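Local coordinates for MPT synthase subunit 2 (PDB 7L32), which probably acts as the large, catalytic subunit of molybdopterin synthase, which adds sulfur to precursor Z to make molybdopterin in molybdenum cofactor biosynthesis, at residues Arg80-Val92 with Asp99-Arg111. Sequence-based numbering, arbitrary orientation. Where two conformers were deposited one is given.
Sequences RWPGIDVAIVHRV and DQIVMVATVASHR
The imidazole of His90 lies against Val102 and Ile101, two neighbours whose side chains both come to it because a classic beta bulge, formed opposite Gly43, breaks the alternation of the strand. Val102 sets its CB over one ring face, a CH-pi contact 4.0 Å from the centroid, while CG2 of Ile101 approaches CE1 of His90 obliquely at 3.6 Å. With CG anti to the backbone N (chi1 -156°), the ring can also donate from ND1, in its own plane, to the carbonyl O of Arg91 at 2.9 Å, which fixes its rotation; Phe131 stacks on it as well. Next along, Arg91 sends its backbone N to Ile101 O (2.8 Å) and bends at chi3 (70°), which brings NH1 to the carbonyl O of Gln100 at 3.1 Å. NH2 of the same guanidinium is held by Thr16 O.

From here the strands run antiparallel, with paired backbone bonds at Val89-Met103, Ala87-Ala105 and Asp85-Val107. CB of Val89 meets CG of Met103 at 3.8 Å on the side covered by helix 21-30, where small Ala87 and Ala105 also lie. On the other side, Val86 and Thr106 run alongside each other, and Thr106 OG1 is hydrogen-bonded to Ala114 O of helix 111-128. Strands 85-91 and 100-108 thus form the central antiparallel pair of a mixed four-stranded sheet between helices, the alpha/beta core of the MoaE fold.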
ATOM      1  N   ARG A  80       2.815 -16.136   9.093  1.00 19.72           N
ATOM      2  CA  ARG A  80       3.648 -15.186   9.828  1.00 19.16           C
ATOM      3  C   ARG A  80       2.811 -14.124  10.533  1.00 18.82           C
ATOM      4  O   ARG A  80       3.168 -13.684  11.630  1.00 22.72           O
ATOM      5  CB  ARG A  80       4.640 -14.513   8.888  1.00 20.54           C
ATOM      6  CG  ARG A  80       5.780 -15.421   8.390  1.00 23.68           C
ATOM      7  CD  ARG A  80       6.563 -14.754   7.260  1.00 20.93           C
ATOM      8  NE  ARG A  80       7.686 -15.579   6.799  1.00 20.58           N
ATOM      9  CZ  ARG A  80       8.955 -15.218   6.872  1.00 21.09           C
ATOM     10  NH1 ARG A  80       9.313 -14.031   7.368  1.00 19.77           N
ATOM     11  NH2 ARG A  80       9.891 -16.043   6.408  1.00 23.22           N
ATOM     12  N   TRP A  81       1.708 -13.701   9.921  1.00 18.01           N
ATOM     13  CA  TRP A  81       0.836 -12.656  10.474  1.00 20.67           C
ATOM     14  C   TRP A  81      -0.573 -13.223  10.541  1.00 24.75           C
ATOM     15  O   TRP A  81      -1.402 -12.976   9.651  1.00 21.60           O
ATOM     16  CB  TRP A  81       0.878 -11.369   9.637  1.00 17.11           C
ATOM     17  CG  TRP A  81       2.227 -10.693   9.645  1.00 17.19           C
ATOM     18  CD1 TRP A  81       2.736  -9.858  10.622  1.00 17.08           C
ATOM     19  CD2 TRP A  81       3.253 -10.818   8.648  1.00 18.03           C
ATOM     20  NE1 TRP A  81       4.012  -9.466  10.282  1.00 16.26           N
ATOM     21  CE2 TRP A  81       4.350 -10.036   9.075  1.00 18.64           C
ATOM     22  CE3 TRP A  81       3.348 -11.528   7.436  1.00 17.47           C
ATOM     23  CZ2 TRP A  81       5.541  -9.936   8.334  1.00 17.23           C
ATOM     24  CZ3 TRP A  81       4.528 -11.421   6.686  1.00 18.82           C
ATOM     25  CH2 TRP A  81       5.615 -10.640   7.148  1.00 19.23           C
ATOM     26  N   PRO A  82      -0.872 -14.015  11.571  1.00 23.80           N
ATOM     27  CA  PRO A  82      -2.222 -14.583  11.690  1.00 25.92           C
ATOM     28  C   PRO A  82      -3.269 -13.475  11.707  1.00 28.64           C
ATOM     29  O   PRO A  82      -3.055 -12.409  12.290  1.00 23.96           O
ATOM     30  CB  PRO A  82      -2.170 -15.341  13.025  1.00 33.85           C
ATOM     31  CG  PRO A  82      -0.707 -15.699  13.185  1.00 31.23           C
ATOM     32  CD  PRO A  82       0.041 -14.518  12.616  1.00 22.96           C
ATOM     33  N   GLY A  83      -4.383 -13.711  11.012  1.00 26.79           N
ATOM     34  CA  GLY A  83      -5.483 -12.762  10.972  1.00 30.80           C
ATOM     35  C   GLY A  83      -5.502 -11.827   9.771  1.00 28.18           C
ATOM     36  O   GLY A  83      -6.441 -11.032   9.646  1.00 36.92           O
ATOM     37  N   ILE A  84      -4.483 -11.853   8.915  1.00 22.33           N
ATOM     38  CA  ILE A  84      -4.494 -11.025   7.707  1.00 21.35           C
ATOM     39  C   ILE A  84      -5.289 -11.747   6.620  1.00 25.88           C
ATOM     40  O   ILE A  84      -5.605 -12.936   6.750  1.00 23.44           O
ATOM     41  CB  ILE A  84      -3.078 -10.702   7.198  1.00 21.93           C
ATOM     42  CG1 ILE A  84      -2.376 -11.978   6.699  1.00 21.74           C
ATOM     43  CG2 ILE A  84      -2.247  -9.998   8.279  1.00 19.91           C
ATOM     44  CD1 ILE A  84      -1.130 -11.703   5.833  1.00 20.12           C
ATOM     45  N   ASP A  85      -5.641 -11.031   5.560  1.00 20.87           N
ATOM     46  CA  ASP A  85      -6.100 -11.637   4.312  1.00 20.09           C
ATOM     47  C   ASP A  85      -5.338 -10.950   3.190  1.00 26.01           C
ATOM     48  O   ASP A  85      -4.871  -9.806   3.349  1.00 17.81           O
ATOM     49  CB  ASP A  85      -7.627 -11.506   4.112  1.00 21.08           C
ATOM     50  CG  ASP A  85      -8.194 -12.516   3.109  1.00 24.16           C
ATOM     51  OD1 ASP A  85      -7.435 -13.407   2.641  1.00 24.76           O
ATOM     52  OD2 ASP A  85      -9.407 -12.417   2.793  1.00 23.31           O
ATOM     53  N   VAL A  86      -5.173 -11.674   2.072  1.00 17.68           N
ATOM     54  CA  VAL A  86      -4.259 -11.311   0.990  1.00 17.12           C
ATOM     55  C   VAL A  86      -4.975 -11.475  -0.343  1.00 21.72           C
ATOM     56  O   VAL A  86      -5.619 -12.503  -0.581  1.00 20.93           O
ATOM     57  CB  VAL A  86      -2.992 -12.210   0.977  1.00 22.15           C
ATOM     58  CG1 VAL A  86      -2.051 -11.815  -0.185  1.00 16.42           C
ATOM     59  CG2 VAL A  86      -2.276 -12.211   2.313  1.00 19.95           C
ATOM     60  N   ALA A  87      -4.811 -10.500  -1.242  1.00 18.20           N
ATOM     61  CA  ALA A  87      -5.270 -10.640  -2.624  1.00 22.04           C
ATOM     62  C   ALA A  87      -4.114 -10.327  -3.565  1.00 22.74           C
ATOM     63  O   ALA A  87      -3.349  -9.393  -3.322  1.00 19.95           O
ATOM     64  CB  ALA A  87      -6.466  -9.720  -2.934  1.00 23.82           C
ATOM     65  N   ILE A  88      -3.954 -11.133  -4.619  1.00 19.91           N
ATOM     66  CA  ILE A  88      -2.901 -10.922  -5.611  1.00 17.72           C
ATOM     67  C   ILE A  88      -3.528 -11.041  -6.993  1.00 20.38           C
ATOM     68  O   ILE A  88      -4.221 -12.031  -7.278  1.00 20.33           O
ATOM     69  CB  ILE A  88      -1.755 -11.948  -5.475  1.00 20.00           C
ATOM     70  CG1 ILE A  88      -1.178 -11.977  -4.047  1.00 19.35           C
ATOM     71  CG2 ILE A  88      -0.638 -11.658  -6.541  1.00 18.88           C
ATOM     72  CD1 ILE A  88      -0.254 -13.188  -3.760  1.00 18.57           C
ATOM     73  N   VAL A  89      -3.295 -10.042  -7.845  1.00 18.15           N
ATOM     74  CA  VAL A  89      -3.633 -10.137  -9.271  1.00 19.06           C
ATOM     75  C   VAL A  89      -2.374  -9.808 -10.062  1.00 22.17           C
ATOM     76  O   VAL A  89      -1.786  -8.735  -9.883  1.00 20.92           O
ATOM     77  CB  VAL A  89      -4.776  -9.193  -9.676  1.00 21.75           C
ATOM     78  CG1 VAL A  89      -5.153  -9.411 -11.168  1.00 24.04           C
ATOM     79  CG2 VAL A  89      -6.016  -9.378  -8.768  1.00 26.15           C
ATOM     80  N   HIS A  90      -1.947 -10.724 -10.932  1.00 21.92           N
ATOM     81  CA  HIS A  90      -0.767 -10.479 -11.744  1.00 20.76           C
ATOM     82  C   HIS A  90      -1.147 -10.608 -13.214  1.00 24.72           C
ATOM     83  O   HIS A  90      -1.897 -11.513 -13.588  1.00 23.66           O
ATOM     84  CB  HIS A  90       0.366 -11.459 -11.385  1.00 21.08           C
ATOM     85  CG  HIS A  90       1.736 -10.952 -11.719  1.00 23.29           C
ATOM     86  ND1 HIS A  90       2.124 -10.635 -13.003  1.00 25.33           N
ATOM     87  CD2 HIS A  90       2.830 -10.758 -10.939  1.00 23.42           C
ATOM     88  CE1 HIS A  90       3.389 -10.244 -13.000  1.00 23.24           C
ATOM     89  NE2 HIS A  90       3.843 -10.312 -11.761  1.00 22.30           N
ATOM     90  N   ARG A  91      -0.664  -9.685 -14.041  1.00 20.17           N
ATOM     91  CA  ARG A  91      -0.977  -9.749 -15.461  1.00 26.24           C
ATOM     92  C   ARG A  91       0.128 -10.470 -16.218  1.00 28.23           C
ATOM     93  O   ARG A  91       1.268 -10.570 -15.756  1.00 26.82           O
ATOM     94  CB  ARG A  91      -1.178  -8.358 -16.047  1.00 25.23           C
ATOM     95  CG  ARG A  91      -2.372  -7.626 -15.438  1.00 26.18           C
ATOM     96  CD  ARG A  91      -2.536  -6.259 -16.055  1.00 29.25           C
ATOM     97  NE  ARG A  91      -2.991  -6.337 -17.435  1.00 28.75           N
ATOM     98  CZ  ARG A  91      -2.862  -5.358 -18.319  1.00 35.17           C
ATOM     99  NH1 ARG A  91      -2.250  -4.226 -18.010  1.00 33.94           N
ATOM    100  NH2 ARG A  91      -3.352  -5.522 -19.549  1.00 36.83           N
ATOM    101  N   VAL A  92      -0.240 -10.988 -17.394  1.00 23.49           N
ATOM    102  CA  VAL A  92       0.693 -11.572 -18.355  1.00 26.56           C
ATOM    103  C   VAL A  92       0.321 -11.054 -19.741  1.00 29.08           C
ATOM    104  O   VAL A  92      -0.697 -10.379 -19.926  1.00 33.11           O
ATOM    105  CB  VAL A  92       0.688 -13.116 -18.321  1.00 33.17           C
ATOM    106  CG1 VAL A  92       1.294 -13.619 -17.014  1.00 28.47           C
ATOM    107  CG2 VAL A  92      -0.721 -13.660 -18.503  1.00 32.29           C
ATOM    108  N   ASP A  99       1.640   0.549 -18.202  1.00 33.14           N
ATOM    109  CA  ASP A  99       0.633  -0.454 -17.881  1.00 33.41           C
ATOM    110  C   ASP A  99       0.835  -0.990 -16.470  1.00 29.31           C
ATOM    111  O   ASP A  99       1.966  -1.209 -16.031  1.00 28.76           O
ATOM    112  CB  ASP A  99       0.717  -1.642 -18.846  1.00 31.29           C
ATOM    113  CG  ASP A  99       0.108  -1.357 -20.205  1.00 39.84           C
ATOM    114  OD1 ASP A  99      -0.529  -0.301 -20.407  1.00 45.00           O
ATOM    115  OD2 ASP A  99       0.306  -2.207 -21.087  1.00 38.60           O
ATOM    116  N   GLN A 100      -0.272  -1.264 -15.786  1.00 30.91           N
ATOM    117  CA  GLN A 100      -0.211  -2.009 -14.533  1.00 28.89           C
ATOM    118  C   GLN A 100       0.264  -3.433 -14.786  1.00 28.24           C
ATOM    119  O   GLN A 100      -0.173  -4.084 -15.741  1.00 30.14           O
ATOM    120  CB  GLN A 100      -1.585  -2.043 -13.867  1.00 32.10           C
ATOM    121  CG  GLN A 100      -2.094  -0.677 -13.425  1.00 38.29           C
ATOM    122  CD  GLN A 100      -3.457  -0.736 -12.743  1.00 38.36           C
ATOM    123  OE1 GLN A 100      -3.652  -0.133 -11.689  1.00 35.83           O
ATOM    124  NE2 GLN A 100      -4.412  -1.436 -13.361  1.00 32.22           N
ATOM    125  N   ILE A 101       1.145  -3.920 -13.914  1.00 23.05           N
ATOM    126  CA  ILE A 101       1.651  -5.303 -13.972  1.00 24.29           C
ATOM    127  C   ILE A 101       1.026  -6.167 -12.888  1.00 25.88           C
ATOM    128  O   ILE A 101       0.567  -7.278 -13.142  1.00 22.96           O
ATOM    129  CB  ILE A 101       3.191  -5.327 -13.832  1.00 26.92           C
ATOM    130  CG1 ILE A 101       3.872  -4.522 -14.928  1.00 34.82           C
ATOM    131  CG2 ILE A 101       3.722  -6.762 -13.836  1.00 31.01           C
ATOM    132  CD1 ILE A 101       5.336  -4.261 -14.609  1.00 35.17           C
ATOM    133  N   VAL A 102       1.050  -5.689 -11.651  1.00 18.91           N
ATOM    134  CA  VAL A 102       0.756  -6.556 -10.518  1.00 18.89           C
ATOM    135  C   VAL A 102       0.163  -5.688  -9.426  1.00 18.24           C
ATOM    136  O   VAL A 102       0.543  -4.526  -9.276  1.00 19.72           O
ATOM    137  CB  VAL A 102       2.034  -7.285 -10.045  1.00 18.15           C
ATOM    138  CG1 VAL A 102       3.147  -6.296  -9.728  1.00 22.49           C
ATOM    139  CG2 VAL A 102       1.763  -8.202  -8.855  1.00 22.31           C
ATOM    140  N   MET A 103      -0.797  -6.240  -8.697  1.00 17.88           N
ATOM    141  CA  MET A 103      -1.252  -5.611  -7.466  1.00 20.50           C
ATOM    142  C   MET A 103      -1.269  -6.647  -6.357  1.00 20.69           C
ATOM    143  O   MET A 103      -1.617  -7.815  -6.579  1.00 17.06           O
ATOM    144  CB  MET A 103      -2.647  -4.971  -7.622  1.00 18.93           C
ATOM    145  CG  MET A 103      -3.800  -5.907  -7.966  1.00 26.25           C
ATOM    146  SD  MET A 103      -5.318  -5.154  -7.284  1.00 33.31           S
ATOM    147  CE  MET A 103      -5.076  -5.552  -5.575  1.00 25.63           C
ATOM    148  N   VAL A 104      -0.867  -6.217  -5.168  1.00 16.26           N
ATOM    149  CA  VAL A 104      -0.981  -7.022  -3.960  1.00 16.88           C
ATOM    150  C   VAL A 104      -1.699  -6.155  -2.936  1.00 18.27           C
ATOM    151  O   VAL A 104      -1.333  -4.989  -2.763  1.00 18.11           O
ATOM    152  CB  VAL A 104       0.389  -7.463  -3.417  1.00 15.30           C
ATOM    153  CG1 VAL A 104       0.204  -8.151  -2.044  1.00 15.96           C
ATOM    154  CG2 VAL A 104       1.069  -8.439  -4.423  1.00 17.12           C
ATOM    155  N   ALA A 105      -2.746  -6.695  -2.318  1.00 15.62           N
ATOM    156  CA  ALA A 105      -3.462  -5.979  -1.252  1.00 19.41           C
ATOM    157  C   ALA A 105      -3.581  -6.895  -0.038  1.00 20.92           C
ATOM    158  O   ALA A 105      -3.847  -8.095  -0.180  1.00 19.87           O
ATOM    159  CB  ALA A 105      -4.851  -5.542  -1.720  1.00 18.43           C
ATOM    160  N   THR A 106      -3.378  -6.337   1.160  1.00 16.48           N
ATOM    161  CA  THR A 106      -3.535  -7.089   2.394  1.00 16.18           C
ATOM    162  C   THR A 106      -4.412  -6.280   3.334  1.00 19.52           C
ATOM    163  O   THR A 106      -4.440  -5.052   3.265  1.00 18.36           O
ATOM    164  CB  THR A 106      -2.202  -7.396   3.092  1.00 16.66           C
ATOM    165  OG1 THR A 106      -1.549  -6.169   3.486  1.00 16.31           O
ATOM    166  CG2 THR A 106      -1.257  -8.223   2.177  1.00 15.91           C
ATOM    167  N   VAL A 107      -5.148  -6.973   4.191  1.00 16.52           N
ATOM    168  CA  VAL A 107      -5.951  -6.308   5.212  0.64 18.53           C
ATOM    169  C   VAL A 107      -5.641  -6.955   6.552  1.00 24.21           C
ATOM    170  O   VAL A 107      -5.356  -8.158   6.635  1.00 18.50           O
ATOM    171  CB  VAL A 107      -7.470  -6.341   4.890  0.64 22.51           C
ATOM    172  CG1 VAL A 107      -8.019  -7.781   4.767  0.64 20.96           C
ATOM    173  CG2 VAL A 107      -8.274  -5.545   5.925  0.64 20.10           C
ATOM    174  N   ALA A 108      -5.676  -6.135   7.607  1.00 22.70           N
ATOM    175  CA  ALA A 108      -5.397  -6.590   8.953  1.00 19.47           C
ATOM    176  C   ALA A 108      -6.140  -5.682   9.922  1.00 18.97           C
ATOM    177  O   ALA A 108      -6.686  -4.641   9.546  1.00 20.30           O
ATOM    178  CB  ALA A 108      -3.890  -6.566   9.245  1.00 22.40           C
ATOM    179  N   SER A 109      -6.141  -6.074  11.190  1.00 22.24           N
ATOM    180  CA  SER A 109      -6.742  -5.203  12.186  1.00 26.45           C
ATOM    181  C   SER A 109      -5.931  -3.921  12.373  1.00 24.51           C
ATOM    182  O   SER A 109      -6.499  -2.879  12.728  1.00 27.30           O
ATOM    183  CB  SER A 109      -6.898  -5.950  13.516  1.00 35.52           C
ATOM    184  OG  SER A 109      -5.639  -6.289  14.058  1.00 37.64           O
ATOM    185  N   HIS A 110      -4.615  -3.976  12.158  1.00 25.92           N
ATOM    186  CA  HIS A 110      -3.756  -2.818  12.393  1.00 31.00           C
ATOM    187  C   HIS A 110      -2.735  -2.665  11.268  1.00 21.73           C
ATOM    188  O   HIS A 110      -2.376  -3.637  10.582  1.00 19.69           O
ATOM    189  CB  HIS A 110      -3.089  -2.943  13.770  1.00 29.48           C
ATOM    190  CG  HIS A 110      -4.079  -3.006  14.900  1.00 37.70           C
ATOM    191  ND1 HIS A 110      -4.440  -4.188  15.516  1.00 42.47           N
ATOM    192  CD2 HIS A 110      -4.791  -2.031  15.516  1.00 48.90           C
ATOM    193  CE1 HIS A 110      -5.327  -3.937  16.465  1.00 41.52           C
ATOM    194  NE2 HIS A 110      -5.557  -2.635  16.485  1.00 51.19           N
ATOM    195  N   ARG A 111      -2.261  -1.420  11.093  1.00 19.59           N
ATOM    196  CA  ARG A 111      -1.472  -1.078   9.908  1.00 19.61           C
ATOM    197  C   ARG A 111      -0.122  -1.789   9.886  1.00 17.25           C
ATOM    198  O   ARG A 111       0.371  -2.117   8.798  1.00 18.28           O
ATOM    199  CB  ARG A 111      -1.283   0.451   9.790  1.00 20.77           C
ATOM    200  CG  ARG A 111      -0.479   1.108  10.902  1.00 24.80           C
ATOM    201  CD  ARG A 111      -0.334   2.656  10.681  1.00 19.09           C
ATOM    202  NE  ARG A 111       0.478   3.232  11.745  1.00 21.97           N
ATOM    203  CZ  ARG A 111       0.020   3.533  12.953  1.00 30.89           C
ATOM    204  NH1 ARG A 111      -1.263   3.382  13.264  1.00 26.44           N
ATOM    205  NH2 ARG A 111       0.867   3.995  13.870  1.00 30.48           N
TER
HETATM  206  O   HOH W   1      -5.669  -8.792  11.762  1.00 29.92           O